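Local coordinates for TT1561 protein (Thermus thermophilus, PDB 1UF3), which is of unknown function but binds calcium and belongs to the calcineurin-like metallophosphoesterase superfamily, so it may be a metal-dependent phosphoesterase, at residues N41-P44 with K45-S49; R130-A133 with W134-E137. All coordinates share one frame; numbering follows the deposited sequence.

Interaction 1. Residues N41-P44 with K45-S49. With CA (calcium ion), chain I.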
loop_
_atom_site.group_PDB
_atom_site.type_symbol
_atom_site.label_atom_id
_atom_site.label_comp_id
_atom_site.label_asym_id
_atom_site.label_seq_id
_atom_site.Cartn_x
_atom_site.Cartn_y
_atom_site.Cartn_z
ATOM N N ASN A 41 27.497 -13.555 18.591
ATOM C CA ASN A 41 28.450 -12.451 18.463
ATOM C C ASN A 41 28.273 -11.732 17.140
ATOM O O ASN A 41 28.292 -12.353 16.084
ATOM C CB ASN A 41 29.902 -12.979 18.526
ATOM C CG ASN A 41 30.182 -13.787 19.774
ATOM O OD1 ASN A 41 30.111 -13.278 20.894
ATOM N ND2 ASN A 41 30.510 -15.065 19.588
ATOM N N LEU A 42 28.092 -10.417 17.186
ATOM C CA LEU A 42 27.964 -9.678 15.939
ATOM C C LEU A 42 29.341 -9.667 15.276
ATOM O O LEU A 42 29.468 -9.854 14.071
ATOM C CB LEU A 42 27.548 -8.225 16.196
ATOM C CG LEU A 42 26.095 -7.880 16.562
ATOM C CD1 LEU A 42 25.700 -8.519 17.884
ATOM C CD2 LEU A 42 25.975 -6.351 16.650
HETATM N N MSE A 43 30.359 -9.456 16.106
HETATM C CA MSE A 43 31.764 -9.342 15.688
HETATM C C MSE A 43 32.668 -10.217 16.548
HETATM O O MSE A 43 32.324 -10.536 17.692
HETATM C CB MSE A 43 32.248 -7.901 15.918
HETATM C CG MSE A 43 31.750 -6.864 14.962
HETATM SE SE MSE A 43 32.648 -7.092 13.319
HETATM C CE MSE A 43 31.186 -6.582 12.144
ATOM N N PRO A 44 33.849 -10.593 16.023
ATOM C CA PRO A 44 34.792 -11.410 16.793
ATOM C C PRO A 44 35.400 -10.434 17.793
ATOM O O PRO A 44 35.366 -9.220 17.572
ATOM C CB PRO A 44 35.835 -11.826 15.756
ATOM C CG PRO A 44 35.114 -11.709 14.452
ATOM C CD PRO A 44 34.293 -10.458 14.629
ATOM N N LYS A 45 35.967 -10.946 18.878
ATOM C CA LYS A 45 36.594 -10.099 19.891
ATOM C C LYS A 45 37.553 -9.064 19.269
ATOM O O LYS A 45 37.565 -7.898 19.676
ATOM C CB LYS A 45 37.354 -10.984 20.898
ATOM C CG LYS A 45 38.210 -10.256 21.919
ATOM C CD LYS A 45 37.366 -9.396 22.843
ATOM C CE LYS A 45 38.221 -8.613 23.828
ATOM N NZ LYS A 45 39.013 -9.518 24.710
ATOM N N ALA A 46 38.332 -9.495 18.273
ATOM C CA ALA A 46 39.322 -8.632 17.612
ATOM C C ALA A 46 38.773 -7.327 17.052
ATOM O O ALA A 46 39.465 -6.316 17.042
ATOM C CB ALA A 46 40.026 -9.409 16.485
ATOM N N ALA A 47 37.542 -7.364 16.560
ATOM C CA ALA A 47 36.904 -6.189 15.982
ATOM C C ALA A 47 36.910 -4.973 16.901
ATOM O O ALA A 47 36.895 -5.090 18.154
ATOM C CB ALA A 47 35.481 -6.535 15.574
ATOM N N LYS A 48 36.949 -3.807 16.259
ATOM C CA LYS A 48 36.944 -2.506 16.939
ATOM C C LYS A 48 35.760 -1.647 16.457
ATOM O O LYS A 48 35.013 -2.038 15.565
ATOM C CB LYS A 48 38.249 -1.745 16.655
ATOM C CG LYS A 48 39.519 -2.433 17.154
ATOM C CD LYS A 48 40.736 -1.493 17.032
ATOM C CE LYS A 48 41.953 -2.024 17.790
ATOM N NZ LYS A 48 42.563 -3.218 17.128
ATOM N N SER A 49 35.619 -0.458 17.032
ATOM C CA SER A 49 34.524 0.439 16.676
ATOM C C SER A 49 34.161 0.507 15.199
ATOM O O SER A 49 33.010 0.255 14.825
ATOM C CB SER A 49 34.821 1.845 17.186
ATOM O OG SER A 49 34.898 1.854 18.599
HETATM CA CA CA I . 36.503 -5.818 20.273
HETATM O O HOH W 1 34.652 -7.123 19.253
HETATM O O HOH W 2 34.740 -3.989 20.243
HETATM O O HOH W 3 37.850 -3.759 20.536
HETATM O O HOH W 4 39.135 -5.758 21.233
#

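Interaction 2. Residues R130-A133 with W134-E137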
loop_
_atom_site.group_PDB
_atom_site.type_symbol
_atom_site.label_atom_id
_atom_site.label_comp_id
_atom_site.label_asym_id
_atom_site.label_seq_id
_atom_site.Cartn_x
_atom_site.Cartn_y
_atom_site.Cartn_z
ATOM N N ARG A 130 30.338 -11.058 30.189
ATOM C CA ARG A 130 29.893 -12.192 30.978
ATOM C C ARG A 130 29.137 -11.670 32.172
ATOM O O ARG A 130 29.630 -10.796 32.892
ATOM C CB ARG A 130 31.111 -13.021 31.457
ATOM C CG ARG A 130 30.750 -14.252 32.277
ATOM C CD ARG A 130 31.978 -15.035 32.778
ATOM N NE ARG A 130 32.682 -14.338 33.853
ATOM C CZ ARG A 130 33.823 -13.658 33.707
ATOM N NH1 ARG A 130 34.421 -13.574 32.520
ATOM N NH2 ARG A 130 34.361 -13.041 34.754
ATOM N N TYR A 131 27.943 -12.195 32.400
ATOM C CA TYR A 131 27.194 -11.733 33.559
ATOM C C TYR A 131 26.659 -12.888 34.355
ATOM O O TYR A 131 26.198 -13.878 33.791
ATOM C CB TYR A 131 25.989 -10.853 33.157
ATOM C CG TYR A 131 26.299 -9.767 32.146
ATOM C CD1 TYR A 131 26.108 -9.978 30.782
ATOM C CD2 TYR A 131 26.779 -8.525 32.557
ATOM C CE1 TYR A 131 26.383 -8.970 29.853
ATOM C CE2 TYR A 131 27.062 -7.518 31.631
ATOM C CZ TYR A 131 26.862 -7.749 30.299
ATOM O OH TYR A 131 27.166 -6.766 29.401
ATOM N N PRO A 132 26.718 -12.781 35.682
ATOM C CA PRO A 132 26.196 -13.854 36.526
ATOM C C PRO A 132 24.661 -13.793 36.464
ATOM O O PRO A 132 24.081 -12.712 36.276
ATOM C CB PRO A 132 26.755 -13.516 37.900
ATOM C CG PRO A 132 26.904 -12.010 37.854
ATOM C CD PRO A 132 27.440 -11.770 36.478
ATOM N N ALA A 133 24.007 -14.939 36.623
ATOM C CA ALA A 133 22.551 -14.995 36.552
ATOM C C ALA A 133 21.819 -13.878 37.289
ATOM O O ALA A 133 20.880 -13.314 36.743
ATOM C CB ALA A 133 22.044 -16.353 37.050
ATOM N N TRP A 134 22.220 -13.562 38.520
ATOM C CA TRP A 134 21.535 -12.508 39.267
ATOM C C TRP A 134 21.504 -11.173 38.514
ATOM O O TRP A 134 20.567 -10.387 38.693
ATOM C CB TRP A 134 22.146 -12.292 40.656
ATOM C CG TRP A 134 23.512 -11.629 40.697
ATOM C CD1 TRP A 134 24.733 -12.256 40.695
ATOM C CD2 TRP A 134 23.788 -10.220 40.737
ATOM N NE1 TRP A 134 25.749 -11.321 40.729
ATOM C CE2 TRP A 134 25.199 -10.067 40.755
ATOM C CE3 TRP A 134 22.984 -9.070 40.753
ATOM C CZ2 TRP A 134 25.821 -8.810 40.789
ATOM C CZ3 TRP A 134 23.607 -7.815 40.783
ATOM C CH2 TRP A 134 25.012 -7.700 40.802
ATOM N N VAL A 135 22.506 -10.913 37.675
ATOM C CA VAL A 135 22.525 -9.665 36.935
ATOM C C VAL A 135 21.483 -9.744 35.819
ATOM O O VAL A 135 20.748 -8.779 35.582
ATOM C CB VAL A 135 23.923 -9.339 36.329
ATOM C CG1 VAL A 135 23.795 -8.199 35.281
ATOM C CG2 VAL A 135 24.873 -8.871 37.423
ATOM N N ALA A 136 21.398 -10.892 35.153
ATOM C CA ALA A 136 20.425 -11.053 34.079
ATOM C C ALA A 136 19.013 -10.924 34.642
ATOM O O ALA A 136 18.152 -10.292 34.025
ATOM C CB ALA A 136 20.591 -12.407 33.387
ATOM N N GLU A 137 18.784 -11.528 35.811
ATOM C CA GLU A 137 17.479 -11.475 36.460
ATOM C C GLU A 137 17.163 -10.046 36.894
ATOM O O GLU A 137 16.024 -9.578 36.760
ATOM C CB GLU A 137 17.451 -12.401 37.675
ATOM C CG GLU A 137 16.320 -12.122 38.631
ATOM C CD GLU A 137 16.335 -13.069 39.824
ATOM O OE1 GLU A 137 15.657 -12.775 40.840
ATOM O OE2 GLU A 137 17.024 -14.114 39.738
#

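Interaction 1. Residues N41-P44 with K45-S49
M43, modelled as selenomethionine, packs on the methyl group of A47 in a loop that follows strand 35-39. Metallophosphoesterases of the calcineurin superfamily usually carry a Gly-Asp metal signature at this place, and N41 probably stands in for that aspartate. At L42 the backbone N-H goes to the carboxylate of D74, whose other oxygen takes the N-H of M43. The CB of M43 lies 3.5 Å from A47 CB. A bend at chi2 (-74°) turns SE back to the methyl that CB also touches, with M43 SE 3.7 Å from A47 CB, while CE leads off toward helix 49-59, where the side chain meets Y52 and F55. P44 then opens a beta turn of type I/III, with K45 and A46 at its corners. Its carbonyl O accepts the N-H of A47 at 3.0 Å, with the nitrogen 49° out of the carbonyl plane. The ring also touches A47, P44 CD lying 4.2 Å from A47 CB. A second donor reaches P44 O, a water at 2.8 Å that is itself a ligand of the calcium ion, so the carbonyl supports the metal from the second shell. The turn aims two backbone oxygens at the ion: K45 O at 2.4 Å and A47 O at 2.3 Å. Three more waters and A75 O complete seven ligands. The K45 side chain, bent at chi2 and chi4, carries NZ to E127 O.

Interaction 2. Residues R130-A133 with W134-E137
W134 lies alongside P132, both side chains pointing the same way. At the start of the tryptophan, W134 CB sits 3.7 Å from A133 C. A chi1 of 72° places CG between the backbone N and carbonyl carbon and swings the indole back over the chain toward the proline. CD1 of W134 meets P132 CG at 3.6 Å, and W134 NE1 presses closer still, 3.2 Å from P132 CG, a tight approach. Further on, CE2 touches P132 CG more loosely, while V135 CG2 rests over one face of the indole, 3.4 Å above its plane and offset toward the rim. That valine methyl also packs on P132 CG, so proline, valine and indole wedge together; R82 of a second subunit packs on W134. With an alanine here, P132 CG and the V135 methyl would probably be left without their common neighbour, with a gap opened facing that subunit. On the valine's other branch, V135 CG1 lies 4.0 Å from Y131 CB. The backbone meanwhile starts the helix: P132 O accepts V135 N at 2.8 Å and, weakly, A136 N. One residue later E137 N binds A133 O at 2.9 Å, an almost straight bond (165°). These bonds form the first turn of helix 133-140, which follows strand 130-132 without a linker; P132, the last residue of that strand, is the N-cap of the helix.

Interactions 1 and 2 do not touch: their centres lie 22 Å apart and their nearest atoms about 10 Å. Each borders a calcium site in a different way. Interaction 1 supplies ligands directly through its backbone, whereas in interaction 2 the side chain of Y131 stays about 6 Å from a calcium ion and hydrogen-bonds through OH to E125, which belongs to a calcium site of this protein but binds no ion in this chain. Through K45, the loop of interaction 1 is joined to the chain just before strand 130-132. Helix 77-90 also relates them: within the chain it packs against residues 41-49, while in the second subunit its counterpart meets W134, V135 and E137.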